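Local coordinates for putative MCP-type signal transduction protein (Campylobacter jejuni subsp. jejuni serotype O:2, PDB 4WY9) that probably senses chemical signals in the periplasm for chemotaxis, as the tandem-PAS sensory domain of chemoreceptor Tlp1, perhaps recognising ligands indirectly, at residues Thr44-Phe49 with Asn61-Ile65; Leu81-Asp85 with Gln178-Val182; Lys95-Ser101 with Ala121-Asp126. All blocks are in the same frame, centred on the assembly; numbering follows the deposited sequence. Where two conformers were deposited one is given.

Interaction 1: residues Thr44-Phe49 with Asn61-Ile65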
loop_
_atom_site.group_PDB
_atom_site.type_symbol
_atom_site.label_atom_id
_atom_site.label_comp_id
_atom_site.label_asym_id
_atom_site.label_seq_id
_atom_site.Cartn_x
_atom_site.Cartn_y
_atom_site.Cartn_z
ATOM N N THR A 44 10.195 -6.711 17.948
ATOM C CA THR A 44 10.881 -7.936 18.337
ATOM C C THR A 44 12.285 -7.984 17.743
ATOM O O THR A 44 13.251 -8.371 18.441
ATOM C CB THR A 44 10.053 -9.175 17.916
ATOM O OG1 THR A 44 8.772 -9.125 18.586
ATOM C CG2 THR A 44 10.750 -10.441 18.266
ATOM N N LEU A 45 12.441 -7.589 16.492
ATOM C CA LEU A 45 13.766 -7.604 15.875
ATOM C C LEU A 45 14.697 -6.548 16.467
ATOM O O LEU A 45 15.851 -6.823 16.709
ATOM C CB LEU A 45 13.630 -7.435 14.355
ATOM C CG LEU A 45 13.049 -8.618 13.596
ATOM C CD1 LEU A 45 12.825 -8.318 12.137
ATOM C CD2 LEU A 45 13.925 -9.866 13.771
ATOM N N THR A 46 14.192 -5.351 16.749
ATOM C CA THR A 46 15.042 -4.345 17.374
ATOM C C THR A 46 15.468 -4.813 18.771
ATOM O O THR A 46 16.617 -4.626 19.167
ATOM C CB THR A 46 14.380 -2.983 17.386
ATOM O OG1 THR A 46 14.441 -2.465 16.059
ATOM C CG2 THR A 46 15.047 -2.008 18.336
ATOM N N GLU A 47 14.577 -5.428 19.537
ATOM C CA GLU A 47 14.969 -5.952 20.837
ATOM C C GLU A 47 16.093 -6.977 20.652
ATOM O O GLU A 47 17.062 -6.984 21.395
ATOM C CB GLU A 47 13.780 -6.573 21.549
ATOM C CG GLU A 47 14.101 -7.155 22.930
ATOM C CD GLU A 47 14.804 -6.156 23.874
ATOM O OE1 GLU A 47 14.523 -4.924 23.840
ATOM O OE2 GLU A 47 15.667 -6.619 24.695
ATOM N N MET A 48 15.992 -7.827 19.630
ATOM C CA MET A 48 17.035 -8.805 19.347
ATOM C C MET A 48 18.345 -8.124 19.005
ATOM O O MET A 48 19.407 -8.489 19.519
ATOM C CB MET A 48 16.611 -9.746 18.232
ATOM C CG MET A 48 17.751 -10.641 17.744
ATOM S SD MET A 48 17.303 -11.577 16.277
ATOM C CE MET A 48 16.233 -12.780 16.993
ATOM N N PHE A 49 18.317 -7.170 18.076
ATOM C CA PHE A 49 19.560 -6.578 17.575
ATOM C C PHE A 49 20.168 -5.639 18.599
ATOM O O PHE A 49 21.365 -5.358 18.574
ATOM C CB PHE A 49 19.339 -5.883 16.217
ATOM C CG PHE A 49 19.353 -6.807 15.039
ATOM C CD1 PHE A 49 18.285 -7.652 14.757
ATOM C CD2 PHE A 49 20.461 -6.878 14.198
ATOM C CE1 PHE A 49 18.316 -8.527 13.678
ATOM C CE2 PHE A 49 20.484 -7.751 13.119
ATOM C CZ PHE A 49 19.409 -8.560 12.851
ATOM N N ASN A 61 16.592 -17.927 14.482
ATOM C CA ASN A 61 15.754 -17.127 15.375
ATOM C C ASN A 61 15.070 -16.026 14.596
ATOM O O ASN A 61 13.890 -15.757 14.777
ATOM C CB ASN A 61 16.548 -16.557 16.513
ATOM C CG ASN A 61 16.823 -17.560 17.633
ATOM O OD1 ASN A 61 16.323 -18.694 17.589
ATOM N ND2 ASN A 61 17.602 -17.165 18.602
ATOM N N ILE A 62 15.812 -15.378 13.702
ATOM C CA ILE A 62 15.239 -14.329 12.862
ATOM C C ILE A 62 14.170 -14.907 11.936
ATOM O O ILE A 62 13.099 -14.341 11.771
ATOM C CB ILE A 62 16.340 -13.613 12.068
ATOM C CG1 ILE A 62 17.263 -12.853 13.010
ATOM C CG2 ILE A 62 15.749 -12.685 11.027
ATOM C CD1 ILE A 62 18.499 -12.271 12.369
ATOM N N THR A 63 14.488 -16.025 11.272
ATOM C CA THR A 63 13.551 -16.653 10.374
ATOM C C THR A 63 12.237 -16.972 11.053
ATOM O O THR A 63 11.170 -16.753 10.498
ATOM C CB THR A 63 14.119 -17.962 9.774
ATOM O OG1 THR A 63 15.308 -17.655 9.038
ATOM C CG2 THR A 63 13.110 -18.620 8.888
ATOM N N ASN A 64 12.306 -17.510 12.261
ATOM C CA ASN A 64 11.110 -17.936 12.964
ATOM C C ASN A 64 10.268 -16.760 13.343
ATOM O O ASN A 64 9.041 -16.848 13.296
ATOM C CB ASN A 64 11.494 -18.737 14.197
ATOM C CG ASN A 64 12.121 -20.041 13.857
ATOM O OD1 ASN A 64 12.003 -20.547 12.729
ATOM N ND2 ASN A 64 12.799 -20.606 14.811
ATOM N N ILE A 65 10.893 -15.632 13.696
ATOM C CA ILE A 65 10.122 -14.412 13.997
ATOM C C ILE A 65 9.349 -13.945 12.767
ATOM O O ILE A 65 8.167 -13.573 12.860
ATOM C CB ILE A 65 11.057 -13.298 14.515
ATOM C CG1 ILE A 65 11.569 -13.672 15.903
ATOM C CG2 ILE A 65 10.393 -11.951 14.485
ATOM C CD1 ILE A 65 12.731 -12.820 16.344
#

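Interaction 2: residues Leu81-Asp85 with Gln178-Val182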
loop_
_atom_site.group_PDB
_atom_site.type_symbol
_atom_site.label_atom_id
_atom_site.label_comp_id
_atom_site.label_asym_id
_atom_site.label_seq_id
_atom_site.Cartn_x
_atom_site.Cartn_y
_atom_site.Cartn_z
ATOM N N LEU A 81 12.917 -8.708 5.042
ATOM C CA LEU A 81 13.905 -8.189 5.957
ATOM C C LEU A 81 15.167 -7.910 5.186
ATOM O O LEU A 81 15.804 -8.831 4.663
ATOM C CB LEU A 81 14.186 -9.143 7.114
ATOM C CG LEU A 81 15.250 -8.636 8.094
ATOM C CD1 LEU A 81 14.828 -7.371 8.802
ATOM C CD2 LEU A 81 15.586 -9.703 9.120
ATOM N N TYR A 82 15.546 -6.638 5.111
ATOM C CA TYR A 82 16.785 -6.195 4.480
ATOM C C TYR A 82 17.760 -5.873 5.608
ATOM O O TYR A 82 17.443 -5.072 6.477
ATOM C CB TYR A 82 16.502 -4.985 3.593
ATOM C CG TYR A 82 17.700 -4.243 3.047
ATOM C CD1 TYR A 82 18.862 -4.895 2.659
ATOM C CD2 TYR A 82 17.652 -2.868 2.895
ATOM C CE1 TYR A 82 19.946 -4.187 2.160
ATOM C CE2 TYR A 82 18.709 -2.160 2.401
ATOM C CZ TYR A 82 19.864 -2.808 2.043
ATOM O OH TYR A 82 20.913 -2.074 1.537
ATOM N N LEU A 83 18.926 -6.512 5.629
ATOM C CA LEU A 83 19.966 -6.180 6.593
ATOM C C LEU A 83 21.153 -5.557 5.874
ATOM O O LEU A 83 21.647 -6.129 4.899
ATOM C CB LEU A 83 20.419 -7.407 7.364
ATOM C CG LEU A 83 19.342 -8.079 8.231
ATOM C CD1 LEU A 83 19.898 -9.298 8.918
ATOM C CD2 LEU A 83 18.778 -7.149 9.259
ATOM N N ILE A 84 21.621 -4.408 6.344
ATOM C CA ILE A 84 22.665 -3.660 5.656
ATOM C C ILE A 84 24.048 -4.285 5.791
ATOM O O ILE A 84 24.891 -4.154 4.865
ATOM C CB ILE A 84 22.737 -2.191 6.171
ATOM C CG1 ILE A 84 21.348 -1.584 6.265
ATOM C CG2 ILE A 84 23.649 -1.344 5.310
ATOM C CD1 ILE A 84 21.349 -0.297 7.097
ATOM N N ASP A 85 24.322 -4.954 6.912
ATOM C CA ASP A 85 25.651 -5.512 7.137
ATOM C C ASP A 85 25.562 -6.731 8.047
ATOM O O ASP A 85 26.060 -6.711 9.160
ATOM C CB ASP A 85 26.619 -4.464 7.653
ATOM C CG ASP A 85 28.058 -4.965 7.716
ATOM O OD1 ASP A 85 28.470 -5.833 6.905
ATOM O OD2 ASP A 85 28.810 -4.446 8.553
ATOM N N GLN A 178 21.735 2.685 15.802
ATOM C CA GLN A 178 21.935 2.810 14.371
ATOM C C GLN A 178 20.961 1.919 13.622
ATOM O O GLN A 178 20.660 0.816 14.073
ATOM C CB GLN A 178 23.336 2.414 13.956
ATOM C CG GLN A 178 24.398 3.245 14.636
ATOM C CD GLN A 178 24.853 4.471 13.830
ATOM O OE1 GLN A 178 24.049 5.097 13.118
ATOM N NE2 GLN A 178 26.119 4.842 13.954
ATOM N N VAL A 179 20.523 2.355 12.447
ATOM C CA VAL A 179 19.721 1.524 11.590
ATOM C C VAL A 179 20.578 0.379 11.067
ATOM O O VAL A 179 21.605 0.614 10.468
ATOM C CB VAL A 179 19.096 2.308 10.411
ATOM C CG1 VAL A 179 18.313 1.378 9.494
ATOM C CG2 VAL A 179 18.200 3.420 10.895
ATOM N N VAL A 180 20.137 -0.845 11.292
ATOM C CA VAL A 180 20.851 -2.008 10.800
ATOM C C VAL A 180 20.055 -2.752 9.765
ATOM O O VAL A 180 20.552 -3.672 9.130
ATOM C CB VAL A 180 21.246 -2.974 11.959
ATOM C CG1 VAL A 180 22.265 -2.328 12.896
ATOM C CG2 VAL A 180 20.060 -3.531 12.689
ATOM N N GLY A 181 18.804 -2.341 9.520
ATOM C CA GLY A 181 18.003 -3.017 8.547
ATOM C C GLY A 181 16.608 -2.452 8.452
ATOM O O GLY A 181 16.269 -1.476 9.140
ATOM N N VAL A 182 15.781 -3.080 7.628
ATOM C CA VAL A 182 14.413 -2.641 7.375
ATOM C C VAL A 182 13.531 -3.868 7.306
ATOM O O VAL A 182 13.857 -4.809 6.568
ATOM C CB VAL A 182 14.289 -1.845 6.067
ATOM C CG1 VAL A 182 12.809 -1.473 5.817
ATOM C CG2 VAL A 182 15.164 -0.607 6.075
#

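Interaction 3: residues Lys95-Ser101 with Ala121-Asp126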
loop_
_atom_site.group_PDB
_atom_site.type_symbol
_atom_site.label_atom_id
_atom_site.label_comp_id
_atom_site.label_asym_id
_atom_site.label_seq_id
_atom_site.Cartn_x
_atom_site.Cartn_y
_atom_site.Cartn_z
ATOM N N LYS A 95 20.855 -19.035 -1.332
ATOM C CA LYS A 95 20.982 -18.141 -2.469
ATOM C C LYS A 95 19.815 -17.179 -2.560
ATOM O O LYS A 95 19.955 -16.078 -3.079
ATOM C CB LYS A 95 21.107 -18.929 -3.784
ATOM C CG LYS A 95 19.846 -19.649 -4.215
ATOM C CD LYS A 95 20.100 -20.485 -5.462
ATOM C CE LYS A 95 18.790 -21.085 -6.003
ATOM N NZ LYS A 95 19.005 -22.072 -7.099
ATOM N N PHE A 96 18.661 -17.572 -2.019
ATOM C CA PHE A 96 17.470 -16.712 -2.062
ATOM C C PHE A 96 17.651 -15.443 -1.269
ATOM O O PHE A 96 16.956 -14.471 -1.502
ATOM C CB PHE A 96 16.239 -17.455 -1.518
ATOM C CG PHE A 96 15.633 -18.459 -2.456
ATOM C CD1 PHE A 96 16.184 -18.747 -3.698
ATOM C CD2 PHE A 96 14.499 -19.104 -2.104
ATOM C CE1 PHE A 96 15.603 -19.645 -4.539
ATOM C CE2 PHE A 96 13.916 -20.062 -2.961
ATOM C CZ PHE A 96 14.484 -20.315 -4.186
ATOM N N PHE A 97 18.563 -15.459 -0.294
ATOM C CA PHE A 97 18.775 -14.292 0.563
ATOM C C PHE A 97 19.700 -13.255 -0.063
ATOM O O PHE A 97 19.954 -12.218 0.545
ATOM C CB PHE A 97 19.346 -14.701 1.911
ATOM C CG PHE A 97 18.463 -15.587 2.746
ATOM C CD1 PHE A 97 17.087 -15.660 2.527
ATOM C CD2 PHE A 97 18.999 -16.332 3.775
ATOM C CE1 PHE A 97 16.300 -16.453 3.313
ATOM C CE2 PHE A 97 18.230 -17.127 4.580
ATOM C CZ PHE A 97 16.859 -17.210 4.348
ATOM N N ASN A 98 20.244 -13.538 -1.245
ATOM C CA ASN A 98 21.219 -12.662 -1.848
ATOM C C ASN A 98 20.673 -12.023 -3.128
ATOM O O ASN A 98 20.250 -12.747 -4.021
ATOM C CB ASN A 98 22.499 -13.430 -2.203
ATOM C CG ASN A 98 23.209 -13.920 -0.980
ATOM O OD1 ASN A 98 24.184 -13.253 -0.514
ATOM N ND2 ASN A 98 22.821 -15.017 -0.501
ATOM N N THR A 99 20.700 -10.698 -3.177
ATOM C CA THR A 99 20.303 -10.003 -4.382
ATOM C C THR A 99 21.420 -10.095 -5.417
ATOM O O THR A 99 22.521 -10.558 -5.113
ATOM C CB THR A 99 19.956 -8.540 -4.115
ATOM O OG1 THR A 99 21.185 -7.814 -3.873
ATOM C CG2 THR A 99 19.003 -8.388 -2.944
ATOM N N GLN A 100 21.163 -9.586 -6.598
ATOM C CA GLN A 100 22.159 -9.627 -7.667
ATOM C C GLN A 100 23.418 -8.844 -7.292
ATOM O O GLN A 100 24.501 -9.158 -7.761
ATOM C CB GLN A 100 21.594 -9.087 -8.976
ATOM C CG GLN A 100 20.506 -9.955 -9.541
ATOM C CD GLN A 100 21.026 -10.912 -10.593
ATOM O OE1 GLN A 100 22.016 -10.643 -11.333
ATOM N NE2 GLN A 100 20.351 -12.039 -10.714
ATOM N N SER A 101 23.279 -7.818 -6.452
ATOM C CA SER A 101 24.418 -7.014 -6.024
ATOM C C SER A 101 24.926 -7.453 -4.654
ATOM O O SER A 101 25.734 -6.743 -4.033
ATOM C CB SER A 101 24.086 -5.531 -6.008
ATOM O OG SER A 101 23.153 -5.220 -5.002
ATOM N N ALA A 121 10.205 -18.604 1.544
ATOM C CA ALA A 121 11.246 -17.736 0.989
ATOM C C ALA A 121 11.253 -17.872 -0.536
ATOM O O ALA A 121 11.111 -18.968 -1.086
ATOM C CB ALA A 121 12.607 -18.076 1.549
ATOM N N ILE A 122 11.415 -16.729 -1.201
ATOM C CA ILE A 122 11.617 -16.691 -2.641
ATOM C C ILE A 122 12.844 -15.881 -2.938
ATOM O O ILE A 122 13.394 -15.218 -2.047
ATOM C CB ILE A 122 10.400 -16.059 -3.361
ATOM C CG1 ILE A 122 10.157 -14.613 -2.886
ATOM C CG2 ILE A 122 9.151 -16.908 -3.158
ATOM C CD1 ILE A 122 9.256 -13.808 -3.794
ATOM N N GLN A 123 13.301 -15.928 -4.184
ATOM C CA GLN A 123 14.529 -15.237 -4.540
ATOM C C GLN A 123 14.402 -13.738 -4.307
ATOM O O GLN A 123 13.526 -13.096 -4.884
ATOM C CB GLN A 123 14.922 -15.511 -5.984
ATOM C CG GLN A 123 16.196 -14.813 -6.419
ATOM C CD GLN A 123 17.390 -15.280 -5.643
ATOM O OE1 GLN A 123 17.733 -16.460 -5.675
ATOM N NE2 GLN A 123 18.028 -14.364 -4.964
ATOM N N ALA A 124 15.294 -13.178 -3.475
ATOM C CA ALA A 124 15.321 -11.743 -3.235
ATOM C C ALA A 124 15.906 -10.961 -4.371
ATOM O O ALA A 124 16.718 -11.474 -5.141
ATOM C CB ALA A 124 16.046 -11.421 -1.990
ATOM N N SER A 125 15.515 -9.703 -4.471
ATOM C CA SER A 125 15.905 -8.855 -5.540
ATOM C C SER A 125 16.274 -7.490 -5.048
ATOM O O SER A 125 15.789 -7.046 -4.008
ATOM C CB SER A 125 14.692 -8.707 -6.535
ATOM O OG SER A 125 14.677 -7.548 -7.172
ATOM N N ASP A 126 17.136 -6.797 -5.785
ATOM C CA ASP A 126 17.487 -5.424 -5.444
ATOM C C ASP A 126 16.311 -4.473 -5.543
ATOM O O ASP A 126 16.379 -3.339 -5.040
ATOM C CB ASP A 126 18.655 -4.952 -6.328
ATOM C CG ASP A 126 19.979 -5.508 -5.818
ATOM O OD1 ASP A 126 20.208 -5.463 -4.604
ATOM O OD2 ASP A 126 20.785 -5.994 -6.626
HETATM O O HOH W 1 14.666 -14.454 0.265
HETATM O O HOH W 2 18.693 -8.431 -7.647
#

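Interaction 1: residues Thr44-Phe49 with Asn61-Ile65
Met48 and Ile65 meet at the centre of an antiparallel helix pair, where the C-terminal end of the long helix 8-51 packs against helix 59-70 beside the sheet of the first PDC (Cache) sensor module. The short axes run at 167° to one another and come no closer than 11.2 Å, a separation bridged by side chains, with no hydrogen bond across it. Met48 reaches over the gap because its CG lies anti to the backbone N (chi1 171°) and its chain stays extended until the bend at the thioether. SD then rests against Ile62 CG1 at 3.5 Å, the two side chains crossing nearly at a right angle, while Met48 CE turns toward Ile65 CD1, 3.6 Å away. The same methyl also touches Asn61 CB at 3.8 Å, using the aliphatic part of that asparagine.

Ile65 CD1 is shared: beside Met48 it meets Thr44 CG2 at 3.6 Å and, more loosely, Leu45 CD2 at 4.1 Å. Thr44 turns its methyl into this cluster, whereas its hydroxyl is bonded back to Ser40 O of its own helix. Farther in, Ile62 CD1 approaches Phe49 CZ at 3.9 Å, obliquely to the ring.

The more exposed side of the cluster is thus formed by Thr44 and Asn61, and the buried side by Leu45, Phe49 and Ile62. These buried residues continue onto the sheet: Leu45 and Ile62 on Leu81 of strand 78-83, Phe49 on Leu83 of that strand, Leu45 and Phe49 also on Ile172 of strand 163-173, and Ile62 on Met106 of strand 104-110.

Interaction 2: residues Leu81-Asp85 with Gln178-Val182
Tyr82 and Val182 form an antiparallel hydrogen-bonded pair that joins the end of strand 78-83 to the beginning of strand 179-188. Both of their backbone bonds lie in the carbonyl planes: Tyr82 N donates to Val182 O at 2.9 Å, and Val182 N returns a bond to Tyr82 O at 2.8 Å. The third bond, from Ile84 N to Val180 O at 3.1 Å, is nearly straight at the hydrogen, but its donor sits 36° out of the carbonyl plane. This skewed approach comes where the first strand has ended and the second carries a classic beta bulge, Val180 and Gly181 both facing Ile172 on strand 163-173.

Close backbone packing accompanies the bonds. Leu83 and Gly181 make the neighbouring non-hydrogen-bonded pair, and Gly181 CA lies 3.0 Å from Tyr82 O, a closeness possible because no CB stands between the strands. A CA-H...O contact of 3.4 Å from Leu81 CA to Val182 O reinforces the other end of the pairing.

Side chains add contacts with the partner's backbone. Leu81 CD1 lies 3.5 Å from Val182 O, reached with CG anti to the backbone N (chi1 179°). In the conformer given for Ile84, one of two deposited, CD1 lies 3.5 Å from Val179 O and meets Val179 CG1 at 4.2 Å.

Two helical layers enclose this part of the antiparallel sheet of the first PDC (Cache) sensor domain. Leu81, Leu83 and Val180 turn to helix 8-51, touching Leu45 or Phe49; on the opposite face Tyr82 and Val182 pack on helix 132-140 through Val134, Ile137 and Leu138. Strands 104-110 and 163-173 continue the backbone pairing outward.

Interaction 3: residues Lys95-Ser101 with Ala121-Asp126
Gln123 and Lys95 join a loop that opens with a 3-10 turn (Lys95-Phe97) to the segment leaving strand 119-122, at the sheet of the first PDC sensor module. From CB, which brushes Phe96 CD1, the Gln123 chain runs anti to the backbone N (chi1 180°) and bends at chi2, bringing CD up to Lys95 O. OE1 turns toward the phenyl group and lies 3.4 Å from Phe96 CD1, with the amide and ring planes almost perpendicular (82°). NE2 donates to Lys95 O across the contact at 3.2 Å and to Ala124 O of its own segment, both acceptors close to the amide plane. Lys95 O also receives Asn98 N, the two donors arriving from opposite faces of the carbonyl, so the turn and the glutamine share one acceptor. The amide is thereby fixed in rotation.

The backbone of Gln123 meets Phe96 too, its N lying over one face of the ring toward the rim. Beside it, Ala124 N donates to Phe96 O at 2.9 Å, in the carbonyl plane and on a lone pair. Water 1 lies within hydrogen-bonding distance of both Phe96 O and Ile122 O, though more acceptors are in its reach than it has protons.

At the far end Asp126 gathers the polar groups of the loop. Ser101 N gives OD2 a weak bond, while water 2 accepts from both Gln100 N and Asp126 N. The preceding Ser125 is an N-cap, its hydroxyl bonded to Glu127 N. Thr99 OG1 accepts from Lys103 N and points its own proton at the aspartate, making a short 2.6 Å bond to Asp126 OD1 from 42° above the carboxylate plane.

From the N terminus, the long helix 8-51 leads first into interaction 1, which closes a short connection of 11 residues by folding helix 59-70 back alongside it. The chain then enters strand 78-83, where interaction 2 opens; it does not close until strand 179-188, with 92 residues in between. Within that span lies all of interaction 3, whose own loop of 19 residues contains strand 104-110 and the start of strand 119-122. Interactions 1 and 2 touch directly, Ile62 CG2 lying 3.5 Å from Leu81 CD2, so helix pair and sheet share one core. Interaction 3 touches neither, its centre about 15 Å from that of interaction 2, but reaches the same sheet.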